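Local coordinates for cellulosome anchoring protein cohesin region (Clostridium thermocellum, PDB 4DH2) that binds a type I dockerin as the cohesin module of a cellulosome anchoring protein, and so probably holds dockerin-bearing partners at the cell surface, at residues L17-E22 against F49-Y54; G29-I34 against E61-E66; I70-A75 against F91-D96; S87-L92 against A111-R116; S139-F144 against I149-K154. All coordinates share one frame; numbering follows the deposited sequence. Where two conformers were deposited one is given.

Interactions 1 and 4 fill the interior of one beta sandwich, their centres about 10 Å apart, and both join strands of opposite sheets. Interaction 5 lies about 9 Å from interaction 1 (centre to centre), where a hairpin passes between the sheets at one border. Interaction 2, about 8 Å between centres from interaction 4, lies on the surface of the sheet remote from the dockerin and spans strand 108-117, which interaction 4 approaches from inside. Interactions 3 and 4 share Phe91 and Leu92 on strand 88-94. This strand and strand 48-54 turn their outer residues to the dockerin, whereas interaction 2, about 25 Å from interaction 5 between centres, touches no other chain of the assembly.

Interaction 1 (L17-E22 against F49-Y54); sequences LDVLVE and FNLSLY
Leu51 and Val19 meet through one methyl group each, the branches sliding past one another in opposite directions across the core. Leu51 leaves its strand with CG anti to the backbone N (chi1 176°), which carries the branch point inward. Its CB is still 6.2 Å from Val19 CG1, too far for contact. One bond further on, Leu51 CG has closed to 5.0 Å from the same Val19 CG1. At the fork the two methyls part: Leu51 CD2 reaches Val19 CG1 at 3.9 Å, while CD1 turns to Ser139 of the adjoining strand 129-142. With Val19 chi1 at -179°, CG1 is the methyl set anti to the backbone N, and it is the one that meets Leu51.

The CA atoms of Val19 and Leu51 are 9.7 Å apart, and no hydrogen bond joins the two segments. This is the spacing of facing sheets, as expected of the jelly-roll beta sandwich of cohesins, strands 15-27 and 48-54 belonging to opposite layers. Two residues along, a second, looser apolar contact brings Val21 CG2 to 4.5 Å from Leu53 CD2. Phe38, from strand 31-39, also touches Val19, and Leu36 touches Leu53. Asn50 and Ser52, on either side of Leu51 in sequence, face the other way: Asn50 ND2 bonds Leu64 O of the dockerin chain, and Ser52 packs on His66 of that chain.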
# COMPACT_ATOMS: atom_id res chain seq x y z
N LEU A 17 -11.83 9.04 2.85
CA LEU A 17 -11.72 8.32 4.12
C LEU A 17 -10.52 8.86 4.88
O LEU A 17 -9.76 9.72 4.39
CB LEU A 17 -11.58 6.81 3.92
CG LEU A 17 -10.42 6.37 3.03
CD1 LEU A 17 -9.15 6.30 3.77
CD2 LEU A 17 -10.76 5.01 2.40
N ASP A 18 -10.37 8.37 6.10
CA ASP A 18 -9.25 8.74 6.95
C ASP A 18 -8.40 7.51 7.20
O ASP A 18 -8.94 6.42 7.43
CB ASP A 18 -9.76 9.27 8.29
CG ASP A 18 -10.48 10.59 8.16
OD1 ASP A 18 -9.82 11.62 8.16
OD2 ASP A 18 -11.70 10.58 8.06
N VAL A 19 -7.08 7.71 7.17
CA VAL A 19 -6.13 6.65 7.47
C VAL A 19 -5.34 7.10 8.71
O VAL A 19 -4.74 8.18 8.70
CB VAL A 19 -5.17 6.43 6.29
CG1 VAL A 19 -4.20 5.33 6.60
CG2 VAL A 19 -5.96 6.10 5.04
N LEU A 20 -5.32 6.26 9.75
CA LEU A 20 -4.67 6.62 11.02
C LEU A 20 -3.65 5.59 11.46
O LEU A 20 -3.88 4.39 11.33
CB LEU A 20 -5.73 6.73 12.11
CG LEU A 20 -6.93 7.65 11.87
CD1 LEU A 20 -8.05 6.90 11.20
CD2 LEU A 20 -7.42 8.25 13.18
N VAL A 21 -2.52 6.07 11.96
CA VAL A 21 -1.60 5.19 12.68
C VAL A 21 -2.00 5.30 14.15
O VAL A 21 -1.97 6.39 14.71
CB VAL A 21 -0.16 5.64 12.50
CG1 VAL A 21 0.78 4.75 13.35
CG2 VAL A 21 0.24 5.60 11.05
N GLU A 22 -2.40 4.19 14.76
CA GLU A 22 -2.83 4.22 16.14
C GLU A 22 -1.62 4.18 17.08
O GLU A 22 -0.88 3.22 17.10
CB GLU A 22 -3.77 3.07 16.43
CG GLU A 22 -5.07 3.12 15.62
CD GLU A 22 -5.86 4.42 15.82
OE1 GLU A 22 -5.75 5.05 16.90
OE2 GLU A 22 -6.58 4.83 14.88
N PHE A 49 -6.30 -0.29 -2.94
CA PHE A 49 -5.48 0.79 -2.40
C PHE A 49 -4.05 0.39 -2.36
O PHE A 49 -3.71 -0.79 -2.32
CB PHE A 49 -5.96 1.25 -1.01
CG PHE A 49 -5.71 0.26 0.12
CD1 PHE A 49 -4.47 0.15 0.72
CD2 PHE A 49 -6.75 -0.52 0.59
CE1 PHE A 49 -4.28 -0.72 1.77
CE2 PHE A 49 -6.57 -1.40 1.62
CZ PHE A 49 -5.32 -1.50 2.22
N ASN A 50 -3.18 1.41 -2.38
CA ASN A 50 -1.74 1.22 -2.36
C ASN A 50 -1.26 2.36 -1.48
O ASN A 50 -1.56 3.54 -1.77
CB ASN A 50 -1.28 1.28 -3.81
CG ASN A 50 0.21 1.08 -4.05
OD1 ASN A 50 0.71 1.61 -5.03
ND2 ASN A 50 0.91 0.30 -3.21
N LEU A 51 -0.56 2.00 -0.40
CA LEU A 51 -0.22 2.96 0.66
C LEU A 51 1.20 2.62 1.15
O LEU A 51 1.51 1.42 1.27
CB LEU A 51 -1.24 2.78 1.80
CG LEU A 51 -1.11 3.54 3.10
CD1 LEU A 51 -1.05 4.99 2.80
CD2 LEU A 51 -2.33 3.23 3.92
N SER A 52 2.03 3.63 1.41
CA SER A 52 3.37 3.45 2.00
C SER A 52 3.45 4.13 3.36
O SER A 52 2.91 5.26 3.54
CB SER A 52 4.46 4.12 1.13
OG SER A 52 4.61 3.44 -0.10
N LEU A 53 4.18 3.49 4.26
CA LEU A 53 4.55 4.07 5.55
C LEU A 53 6.05 4.04 5.70
O LEU A 53 6.72 3.14 5.15
CB LEU A 53 3.98 3.21 6.69
CG LEU A 53 2.48 3.08 6.85
CD1 LEU A 53 2.23 2.21 8.08
CD2 LEU A 53 1.84 4.42 7.01
N TYR A 54 6.60 4.97 6.47
CA TYR A 54 8.01 4.95 6.77
C TYR A 54 8.18 4.89 8.28
O TYR A 54 7.35 5.43 9.01
CB TYR A 54 8.67 6.21 6.30
CG TYR A 54 8.67 6.35 4.82
CD1 TYR A 54 9.65 5.75 4.06
CD2 TYR A 54 7.65 7.04 4.18
CE1 TYR A 54 9.67 5.87 2.69
CE2 TYR A 54 7.66 7.18 2.81
CZ TYR A 54 8.67 6.58 2.08
OH TYR A 54 8.68 6.71 0.70

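Interaction 2 (G29-I34 against E61-E66)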
# COMPACT_ATOMS: atom_id res chain seq x y z
N GLY A 29 13.18 -2.06 23.84
CA GLY A 29 13.32 -3.50 23.81
C GLY A 29 12.03 -4.27 23.58
O GLY A 29 12.10 -5.46 23.30
N ASP A 30 10.87 -3.63 23.72
CA ASP A 30 9.60 -4.32 23.58
C ASP A 30 9.36 -4.75 22.15
O ASP A 30 9.82 -4.11 21.20
CB ASP A 30 8.41 -3.42 23.94
CG ASP A 30 8.23 -3.23 25.42
OD1 ASP A 30 8.92 -3.91 26.21
OD2 ASP A 30 7.37 -2.40 25.77
N THR A 31 8.61 -5.83 22.00
CA THR A 31 7.96 -6.13 20.73
C THR A 31 6.50 -5.84 20.91
O THR A 31 5.86 -6.36 21.83
CB THR A 31 8.15 -7.60 20.31
OG1 THR A 31 9.55 -7.87 20.20
CG2 THR A 31 7.45 -7.89 18.99
N VAL A 32 5.93 -5.03 20.01
CA VAL A 32 4.57 -4.56 20.17
C VAL A 32 3.87 -4.58 18.80
O VAL A 32 4.54 -4.72 17.77
CB VAL A 32 4.53 -3.13 20.73
CG1 VAL A 32 5.19 -3.06 22.11
CG2 VAL A 32 5.20 -2.15 19.77
N GLU A 33 2.55 -4.47 18.82
CA GLU A 33 1.76 -4.36 17.59
C GLU A 33 1.31 -2.91 17.39
O GLU A 33 0.95 -2.24 18.36
CB GLU A 33 0.54 -5.26 17.65
CG GLU A 33 0.89 -6.71 17.42
CD GLU A 33 -0.30 -7.63 17.47
OE1 GLU A 33 -1.42 -7.16 17.79
OE2 GLU A 33 -0.11 -8.82 17.17
N ILE A 34 1.43 -2.40 16.16
CA ILE A 34 0.91 -1.07 15.83
C ILE A 34 -0.26 -1.25 14.84
O ILE A 34 -0.06 -1.69 13.72
CB ILE A 34 1.99 -0.17 15.19
CG1 ILE A 34 3.17 0.03 16.14
CG2 ILE A 34 1.39 1.19 14.80
CD1 ILE A 34 4.30 0.72 15.50
N GLU A 61 12.37 -1.97 14.33
CA GLU A 61 12.53 -3.10 13.42
C GLU A 61 11.16 -3.73 13.14
O GLU A 61 10.44 -4.14 14.05
CB GLU A 61 13.46 -4.13 14.07
CG GLU A 61 13.73 -5.32 13.19
CD GLU A 61 14.66 -6.34 13.83
OE1 GLU A 61 15.06 -6.15 15.01
OE2 GLU A 61 14.99 -7.33 13.15
N VAL A 62 10.79 -3.82 11.86
CA VAL A 62 9.52 -4.42 11.54
C VAL A 62 9.74 -5.90 11.34
O VAL A 62 10.54 -6.33 10.51
CB VAL A 62 8.87 -3.79 10.28
CG1 VAL A 62 7.50 -4.45 10.00
CG2 VAL A 62 8.73 -2.30 10.47
N LEU A 63 9.02 -6.69 12.14
CA LEU A 63 9.19 -8.13 12.11
C LEU A 63 8.07 -8.86 11.35
O LEU A 63 8.26 -9.99 10.90
CB LEU A 63 9.20 -8.67 13.54
CG LEU A 63 10.30 -8.07 14.42
CD1 LEU A 63 10.33 -8.73 15.80
CD2 LEU A 63 11.67 -8.16 13.76
N LYS A 64 6.92 -8.22 11.26
CA LYS A 64 5.74 -8.84 10.62
C LYS A 64 4.75 -7.78 10.21
O LYS A 64 4.59 -6.75 10.88
CB LYS A 64 5.06 -9.78 11.62
CG LYS A 64 4.07 -10.76 11.05
CD LYS A 64 3.50 -11.65 12.14
CE LYS A 64 2.51 -12.65 11.57
NZ LYS A 64 2.00 -13.60 12.61
N VAL A 65 4.05 -8.03 9.10
CA VAL A 65 2.91 -7.23 8.72
C VAL A 65 1.76 -8.17 8.45
O VAL A 65 1.92 -9.15 7.71
CB VAL A 65 3.23 -6.46 7.45
CG1 VAL A 65 2.07 -5.54 7.11
CG2 VAL A 65 4.54 -5.70 7.61
N GLU A 66 0.59 -7.88 9.03
CA GLU A 66 -0.59 -8.73 8.89
C GLU A 66 -1.80 -7.91 8.44
O GLU A 66 -1.97 -6.79 8.89
CB GLU A 66 -0.95 -9.33 10.24
CG GLU A 66 0.07 -10.28 10.83
CD GLU A 66 -0.16 -10.53 12.30
OE1 GLU A 66 -0.27 -9.55 13.07
OE2 GLU A 66 -0.23 -11.71 12.69
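Two sparse contacts join the segments: a methyl pair, Thr31 CG2 to Leu63 CD1 at 4.4 Å, and a pair of acidic oxygens, Glu33 OE2 to Glu66 OE1 at 4.2 Å. The two glutamates cross at about a right angle, with their carboxylate planes 70° apart. Glu66 was deposited in two conformers, of which this geometry describes one. Glu33 reaches across with an extended chain beyond CG, its end approaching although its CB does not point at the other segment.

In the conformer given, Lys64 NZ donates to Glu66 OE2 over 2.9 Å in a salt bridge, coming from 49° above the carboxylate plane. The same Lys64 NZ is 6.9 Å from Glu33 OE2, beyond direct pairing.

The contact lies on the surface of one layer of the cohesin sandwich, between next-but-one strands of the same sheet, hence the 8.9 Å between the CA atoms of Thr31 and Leu63. Strand 108-117 lies between them, bonding to Val32 and Ile34 on one flank and Leu63 on the other. The two flanking strands, both antiparallel to it, consequently run nearly parallel, 20° apart over the touching parts. Leu63 and Lys64 together face Thr114 in a classic beta bulge. With Glu33 exposed, repulsion between the carboxylates is probably softened by solvent and, in this conformer of Glu66, by the ammonium charge.

Interaction 3 (I70-A75 against F91-D96); sequences IITDPA and FLFDDD. With SO4 (sulfate ion), chain G.
A hydroxyl set in the plane of an aromatic ring marks this contact: Thr72 OG1 meets the edge of Phe93, 3.5 Å from CZ and 3.6 Å from CE1. The threonine's chi1 of 55° places OG1 between its backbone N and carbonyl carbon. OG1 also donates to Gly102 O and accepts from Asn77 ND2. Ile71 adds an apolar contact, its CG2 lying 4.0 Å from Phe93 CD1, and Phe49 meets the same ring with its plane turned by about 15°.

Residues 70-73 form the loop before helix 74-77, packed here onto the inward ring of strand 88-94 at one end of the cohesin sandwich. Just before the helix, Asp73 N makes a weak bond to sulfate O3 (3.5 Å, 164° at the hydrogen); this ion probably came from the crystallisation liquor. Beyond Phe93, Asp94 and Asp96 form salt bridges with Lys25 of the dockerin chain. At the ring edge, the partly negative OG1 facing partly positive C-H groups is probably a mildly favourable match.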
# COMPACT_ATOMS: atom_id res chain seq x y z
N ILE A 70 -10.72 -5.79 8.48
CA ILE A 70 -11.57 -5.25 7.43
C ILE A 70 -11.14 -5.65 6.02
O ILE A 70 -11.88 -5.44 5.05
CB ILE A 70 -11.72 -3.72 7.50
CG1 ILE A 70 -10.42 -3.02 7.08
CG2 ILE A 70 -12.13 -3.29 8.92
CD1 ILE A 70 -10.53 -1.48 7.16
N ILE A 71 -9.95 -6.23 5.91
CA ILE A 71 -9.44 -6.72 4.64
C ILE A 71 -10.21 -7.98 4.24
O ILE A 71 -10.30 -8.94 5.03
CB ILE A 71 -7.94 -7.06 4.75
CG1 ILE A 71 -7.11 -5.83 5.21
CG2 ILE A 71 -7.43 -7.65 3.43
CD1 ILE A 71 -7.21 -4.65 4.28
N THR A 72 -10.77 -7.98 3.04
CA THR A 72 -11.52 -9.13 2.52
C THR A 72 -10.54 -10.10 1.89
O THR A 72 -9.48 -9.69 1.42
CB THR A 72 -12.52 -8.69 1.47
OG1 THR A 72 -11.83 -7.96 0.46
CG2 THR A 72 -13.61 -7.81 2.08
N ASP A 73 -10.89 -11.38 1.88
CA ASP A 73 -10.06 -12.44 1.30
C ASP A 73 -8.58 -12.10 1.17
O ASP A 73 -8.05 -12.06 0.04
CB ASP A 73 -10.62 -12.82 -0.09
CG ASP A 73 -10.09 -14.15 -0.61
OD1 ASP A 73 -9.55 -14.95 0.18
OD2 ASP A 73 -10.25 -14.39 -1.84
N PRO A 74 -7.90 -11.92 2.32
CA PRO A 74 -6.53 -11.41 2.33
C PRO A 74 -5.56 -12.30 1.63
O PRO A 74 -4.61 -11.80 1.03
CB PRO A 74 -6.20 -11.32 3.83
CG PRO A 74 -7.27 -12.07 4.53
CD PRO A 74 -8.46 -11.97 3.68
N ALA A 75 -5.75 -13.62 1.71
CA ALA A 75 -4.90 -14.53 0.96
C ALA A 75 -4.76 -14.14 -0.49
O ALA A 75 -3.69 -14.28 -1.07
CB ALA A 75 -5.45 -15.98 1.08
N PHE A 91 1.87 -1.36 1.13
CA PHE A 91 0.69 -2.22 1.13
C PHE A 91 0.01 -2.13 -0.22
O PHE A 91 -0.05 -1.07 -0.83
CB PHE A 91 -0.32 -1.75 2.17
CG PHE A 91 0.20 -1.74 3.57
CD1 PHE A 91 0.03 -2.86 4.37
CD2 PHE A 91 0.83 -0.64 4.08
CE1 PHE A 91 0.51 -2.86 5.67
CE2 PHE A 91 1.30 -0.64 5.39
CZ PHE A 91 1.12 -1.77 6.17
N LEU A 92 -0.52 -3.26 -0.68
CA LEU A 92 -1.36 -3.29 -1.86
C LEU A 92 -2.57 -4.18 -1.59
O LEU A 92 -2.44 -5.37 -1.24
CB LEU A 92 -0.58 -3.81 -3.04
CG LEU A 92 -1.40 -3.85 -4.34
CD1 LEU A 92 -1.73 -2.44 -4.84
CD2 LEU A 92 -0.61 -4.62 -5.37
N PHE A 93 -3.75 -3.60 -1.80
CA PHE A 93 -4.99 -4.34 -1.69
C PHE A 93 -5.77 -4.22 -2.98
O PHE A 93 -5.82 -3.15 -3.57
CB PHE A 93 -5.85 -3.77 -0.57
CG PHE A 93 -7.24 -4.29 -0.57
CD1 PHE A 93 -7.55 -5.48 0.05
CD2 PHE A 93 -8.24 -3.61 -1.24
CE1 PHE A 93 -8.85 -6.00 0.00
CE2 PHE A 93 -9.54 -4.12 -1.31
CZ PHE A 93 -9.84 -5.33 -0.68
N ASP A 94 -6.37 -5.33 -3.42
CA ASP A 94 -7.28 -5.30 -4.53
C ASP A 94 -8.28 -6.44 -4.34
O ASP A 94 -7.89 -7.56 -4.03
CB ASP A 94 -6.54 -5.51 -5.85
CG ASP A 94 -7.46 -5.65 -7.03
OD1 ASP A 94 -8.26 -4.72 -7.27
OD2 ASP A 94 -7.42 -6.71 -7.75
N ASP A 95 -9.57 -6.15 -4.50
CA ASP A 95 -10.60 -7.19 -4.58
C ASP A 95 -10.42 -7.99 -5.88
O ASP A 95 -10.97 -7.67 -6.92
CB ASP A 95 -11.96 -6.56 -4.44
CG ASP A 95 -13.08 -7.58 -4.52
OD1 ASP A 95 -12.79 -8.74 -4.23
OD2 ASP A 95 -14.22 -7.20 -4.86
N ASP A 96 -9.64 -9.05 -5.76
CA ASP A 96 -9.01 -9.74 -6.88
C ASP A 96 -9.95 -10.28 -7.94
O ASP A 96 -9.60 -10.31 -9.11
CB ASP A 96 -8.18 -10.88 -6.28
CG ASP A 96 -7.34 -11.61 -7.31
OD1 ASP A 96 -6.52 -10.97 -8.02
OD2 ASP A 96 -7.52 -12.84 -7.40
S SO4 G . -13.60 -12.99 3.46
O1 SO4 G . -14.65 -13.70 4.19
O2 SO4 G . -13.19 -13.80 2.30
O3 SO4 G . -14.15 -11.71 3.02
O4 SO4 G . -12.45 -12.79 4.33

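Interaction 4 (S87-L92 against A111-R116); sequences SEIVFL and AKLTVR
Strands 88-92 and 111-116 run nearly antiparallel, at 154°, but their axes come no closer than 10.7 Å, so they belong to facing sheets and meet through side chains alone. Ile89 and Leu113 reach toward each other tip to tip, with Ile89 CD1 3.7 Å from Leu113 CD2 and 3.9 Å from Leu113 CD1; one isoleucine methyl thus touches both branches of the leucine. Leu113 CD2 has a second neighbour, Phe91 CZ at 4.1 Å, which it meets at the ring edge and near the ring plane. Phe91 projects inward with CG anti to the carbonyl carbon (chi1 -60°), putting the far end of the ring beside the small Ala111. There CE1 lies 3.6 Å from Ala111 CB, an oblique approach.

Such interlocked apolar groups form the interior of the cohesin sandwich. Phe110 meets the Phe91 ring edge-to-face, and Val65 of strand 60-67 and Leu36 of strand 31-39 also touch it. Strand 88-94 itself runs between strands 48-54 and 78-83, its outer residues Val90 and Leu92 packing on Leu64 and Leu65 of the dockerin chain, while strand 108-117 lies between strands 60-67 and 31-39 in the opposite layer.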
# COMPACT_ATOMS: atom_id res chain seq x y z
N SER A 87 13.45 1.79 4.69
CA SER A 87 12.62 1.72 5.89
C SER A 87 11.19 2.08 5.54
O SER A 87 10.58 2.93 6.17
CB SER A 87 13.14 2.69 6.95
OG SER A 87 14.49 2.39 7.23
N GLU A 88 10.68 1.39 4.53
CA GLU A 88 9.36 1.66 4.00
C GLU A 88 8.53 0.38 4.00
O GLU A 88 9.02 -0.70 3.65
CB GLU A 88 9.49 2.19 2.56
CG GLU A 88 8.16 2.68 1.97
CD GLU A 88 8.18 2.90 0.44
OE1 GLU A 88 8.97 2.24 -0.27
OE2 GLU A 88 7.35 3.70 -0.04
N ILE A 89 7.27 0.49 4.41
CA ILE A 89 6.36 -0.62 4.32
C ILE A 89 5.29 -0.25 3.31
O ILE A 89 4.59 0.78 3.46
CB ILE A 89 5.67 -0.90 5.64
CG1 ILE A 89 6.67 -0.98 6.79
CG2 ILE A 89 4.84 -2.18 5.51
CD1 ILE A 89 5.99 -1.12 8.11
N VAL A 90 5.16 -1.07 2.28
CA VAL A 90 4.22 -0.80 1.20
C VAL A 90 3.10 -1.84 1.26
O VAL A 90 3.34 -3.03 1.44
CB VAL A 90 4.91 -0.85 -0.17
CG1 VAL A 90 3.99 -0.30 -1.25
CG2 VAL A 90 6.19 -0.02 -0.14
N PHE A 91 1.87 -1.36 1.13
CA PHE A 91 0.69 -2.22 1.13
C PHE A 91 0.01 -2.13 -0.22
O PHE A 91 -0.05 -1.07 -0.83
CB PHE A 91 -0.32 -1.75 2.17
CG PHE A 91 0.20 -1.74 3.57
CD1 PHE A 91 0.03 -2.86 4.37
CD2 PHE A 91 0.83 -0.64 4.08
CE1 PHE A 91 0.51 -2.86 5.67
CE2 PHE A 91 1.30 -0.64 5.39
CZ PHE A 91 1.12 -1.77 6.17
N LEU A 92 -0.52 -3.26 -0.68
CA LEU A 92 -1.36 -3.29 -1.86
C LEU A 92 -2.57 -4.18 -1.59
O LEU A 92 -2.44 -5.37 -1.24
CB LEU A 92 -0.58 -3.81 -3.04
CG LEU A 92 -1.40 -3.85 -4.34
CD1 LEU A 92 -1.73 -2.44 -4.84
CD2 LEU A 92 -0.61 -4.62 -5.37
N ALA A 111 -4.42 -3.10 8.82
CA ALA A 111 -3.19 -3.86 8.95
C ALA A 111 -2.63 -3.69 10.35
O ALA A 111 -2.92 -2.71 11.04
CB ALA A 111 -2.19 -3.44 7.93
N LYS A 112 -1.86 -4.68 10.80
CA LYS A 112 -1.15 -4.54 12.06
C LYS A 112 0.32 -4.78 11.79
O LYS A 112 0.70 -5.77 11.14
CB LYS A 112 -1.65 -5.60 13.06
CG LYS A 112 -3.07 -5.38 13.53
CD LYS A 112 -3.47 -6.47 14.54
CE LYS A 112 -4.84 -6.16 15.18
NZ LYS A 112 -6.00 -6.59 14.33
N LEU A 113 1.17 -3.89 12.31
CA LEU A 113 2.59 -4.07 12.21
C LEU A 113 3.03 -4.73 13.51
O LEU A 113 2.53 -4.37 14.56
CB LEU A 113 3.29 -2.74 12.17
CG LEU A 113 2.81 -1.78 11.08
CD1 LEU A 113 3.63 -0.51 11.14
CD2 LEU A 113 2.91 -2.45 9.74
N THR A 114 3.96 -5.68 13.44
CA THR A 114 4.60 -6.16 14.66
C THR A 114 6.01 -5.64 14.60
O THR A 114 6.76 -5.98 13.67
CB THR A 114 4.61 -7.71 14.73
OG1 THR A 114 3.27 -8.20 14.65
CG2 THR A 114 5.27 -8.20 16.03
N VAL A 115 6.40 -4.82 15.57
CA VAL A 115 7.70 -4.22 15.54
C VAL A 115 8.45 -4.42 16.84
O VAL A 115 7.85 -4.57 17.91
CB VAL A 115 7.63 -2.72 15.26
CG1 VAL A 115 6.74 -2.47 14.05
CG2 VAL A 115 7.14 -1.94 16.51
N ARG A 116 9.77 -4.39 16.74
CA ARG A 116 10.61 -4.42 17.94
C ARG A 116 11.18 -3.07 18.13
O ARG A 116 11.72 -2.49 17.20
CB ARG A 116 11.76 -5.41 17.79
CG ARG A 116 12.74 -5.34 18.96
CD ARG A 116 14.01 -6.12 18.70
NE ARG A 116 13.82 -7.55 18.92
CZ ARG A 116 14.19 -8.50 18.08
NH1 ARG A 116 14.78 -8.21 16.93
NH2 ARG A 116 13.96 -9.77 18.39

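Interaction 5 (S139-F144 against I149-K154); sequences SNFCDF and ILAVLK
Ser139 points at the partner strand and sets OG 3.5 Å from Ala151 CB and 3.9 Å from Leu153 CD2. This oxygen is buried, with no polar partner in the model, and it also lies in the plane of the Phe141 ring, at its edge. Phe141 comes next, with CE2 3.5 Å from Ala151 CB. Its carbonyl O accepts from Ile149 N at 3.1 Å; the bond is nearly straight at the hydrogen (170°), with the donor 53° above the carbonyl plane. On the side toward Ser139, where the strands part, a water bridges the same residue pair, accepting from Phe141 N and donating to Ile149 O at 2.7 Å. Further on, Cys142 C is 3.7 Å from Ile149 CD1, which also approaches Asp143 CB. The carboxylate of Asp143 is bonded to His44 NE2 and Lys147 N. These hairpin strands, at 140°, diverge into different layers of the cohesin sandwich: strand 129-142 pairs with strand 48-54, and strand 149-161 runs parallel beside strand 15-27.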
# COMPACT_ATOMS: atom_id res chain seq x y z
N SER A 139 -0.17 7.37 -1.43
CA SER A 139 -1.40 6.79 -0.99
C SER A 139 -2.36 6.97 -2.14
O SER A 139 -2.62 8.09 -2.58
CB SER A 139 -1.90 7.55 0.23
OG SER A 139 -3.23 7.24 0.53
N ASN A 140 -2.91 5.86 -2.61
CA ASN A 140 -3.84 5.86 -3.73
C ASN A 140 -4.96 4.87 -3.42
O ASN A 140 -4.68 3.71 -3.09
CB ASN A 140 -3.14 5.38 -5.00
CG ASN A 140 -2.25 6.42 -5.60
OD1 ASN A 140 -2.66 7.56 -5.84
ND2 ASN A 140 -1.01 6.02 -5.88
N PHE A 141 -6.21 5.32 -3.51
CA PHE A 141 -7.38 4.46 -3.27
C PHE A 141 -8.36 4.67 -4.41
O PHE A 141 -8.49 5.77 -4.92
CB PHE A 141 -8.12 4.85 -2.00
CG PHE A 141 -7.40 4.57 -0.71
CD1 PHE A 141 -7.91 3.69 0.21
CD2 PHE A 141 -6.23 5.24 -0.40
CE1 PHE A 141 -7.27 3.43 1.38
CE2 PHE A 141 -5.60 5.00 0.80
CZ PHE A 141 -6.10 4.10 1.68
N CYS A 142 -9.12 3.64 -4.77
CA CYS A 142 -10.19 3.83 -5.73
C CYS A 142 -11.37 2.91 -5.45
O CYS A 142 -11.26 1.92 -4.69
CB CYS A 142 -9.72 3.65 -7.16
SG CYS A 142 -9.34 1.90 -7.65
N ASP A 143 -12.51 3.25 -6.07
CA ASP A 143 -13.70 2.43 -5.96
C ASP A 143 -13.80 1.46 -7.13
O ASP A 143 -12.88 1.39 -7.96
CB ASP A 143 -14.98 3.25 -5.78
CG ASP A 143 -15.42 3.99 -7.00
OD1 ASP A 143 -14.90 3.79 -8.11
OD2 ASP A 143 -16.39 4.79 -6.82
N PHE A 144 -14.89 0.72 -7.16
CA PHE A 144 -15.09 -0.30 -8.20
C PHE A 144 -15.01 0.29 -9.60
O PHE A 144 -14.49 -0.34 -10.54
CB PHE A 144 -16.43 -0.99 -8.03
CG PHE A 144 -16.65 -2.04 -9.06
CD1 PHE A 144 -16.10 -3.28 -8.91
CD2 PHE A 144 -17.39 -1.76 -10.20
CE1 PHE A 144 -16.30 -4.26 -9.87
CE2 PHE A 144 -17.58 -2.72 -11.15
CZ PHE A 144 -17.03 -3.97 -10.99
N ILE A 149 -10.75 7.77 -4.35
CA ILE A 149 -11.22 8.02 -3.00
C ILE A 149 -10.03 8.69 -2.30
O ILE A 149 -8.95 8.14 -2.28
CB ILE A 149 -11.54 6.69 -2.27
CG1 ILE A 149 -12.69 5.92 -2.98
CG2 ILE A 149 -11.88 6.98 -0.85
CD1 ILE A 149 -12.88 4.50 -2.43
N LEU A 150 -10.20 9.92 -1.81
CA LEU A 150 -9.10 10.56 -1.11
C LEU A 150 -8.87 9.96 0.26
O LEU A 150 -9.81 9.58 0.95
CB LEU A 150 -9.41 12.05 -0.93
CG LEU A 150 -9.73 12.76 -2.22
CD1 LEU A 150 -10.10 14.22 -1.92
CD2 LEU A 150 -8.56 12.70 -3.15
N ALA A 151 -7.61 9.97 0.69
CA ALA A 151 -7.27 9.43 1.99
C ALA A 151 -6.66 10.56 2.82
O ALA A 151 -5.63 11.10 2.46
CB ALA A 151 -6.25 8.31 1.84
N VAL A 152 -7.33 10.93 3.90
CA VAL A 152 -6.76 11.91 4.79
C VAL A 152 -5.82 11.18 5.75
O VAL A 152 -6.28 10.44 6.62
CB VAL A 152 -7.84 12.61 5.61
CG1 VAL A 152 -7.18 13.68 6.53
CG2 VAL A 152 -8.94 13.19 4.71
N LEU A 153 -4.54 11.38 5.58
CA LEU A 153 -3.55 10.64 6.35
C LEU A 153 -3.18 11.34 7.66
O LEU A 153 -2.91 12.55 7.72
CB LEU A 153 -2.30 10.51 5.51
CG LEU A 153 -2.49 9.88 4.13
CD1 LEU A 153 -1.20 9.85 3.37
CD2 LEU A 153 -3.07 8.47 4.23
N LYS A 154 -3.18 10.58 8.72
CA LYS A 154 -2.78 11.07 10.01
C LYS A 154 -1.62 10.23 10.52
O LYS A 154 -1.76 9.04 10.69
CB LYS A 154 -3.98 11.02 10.94
CG LYS A 154 -5.17 11.85 10.45
CD LYS A 154 -6.47 11.39 11.11
CE LYS A 154 -7.56 12.45 11.03
NZ LYS A 154 -8.80 11.95 11.70
O HOH W 1 -6.44 8.25 -3.19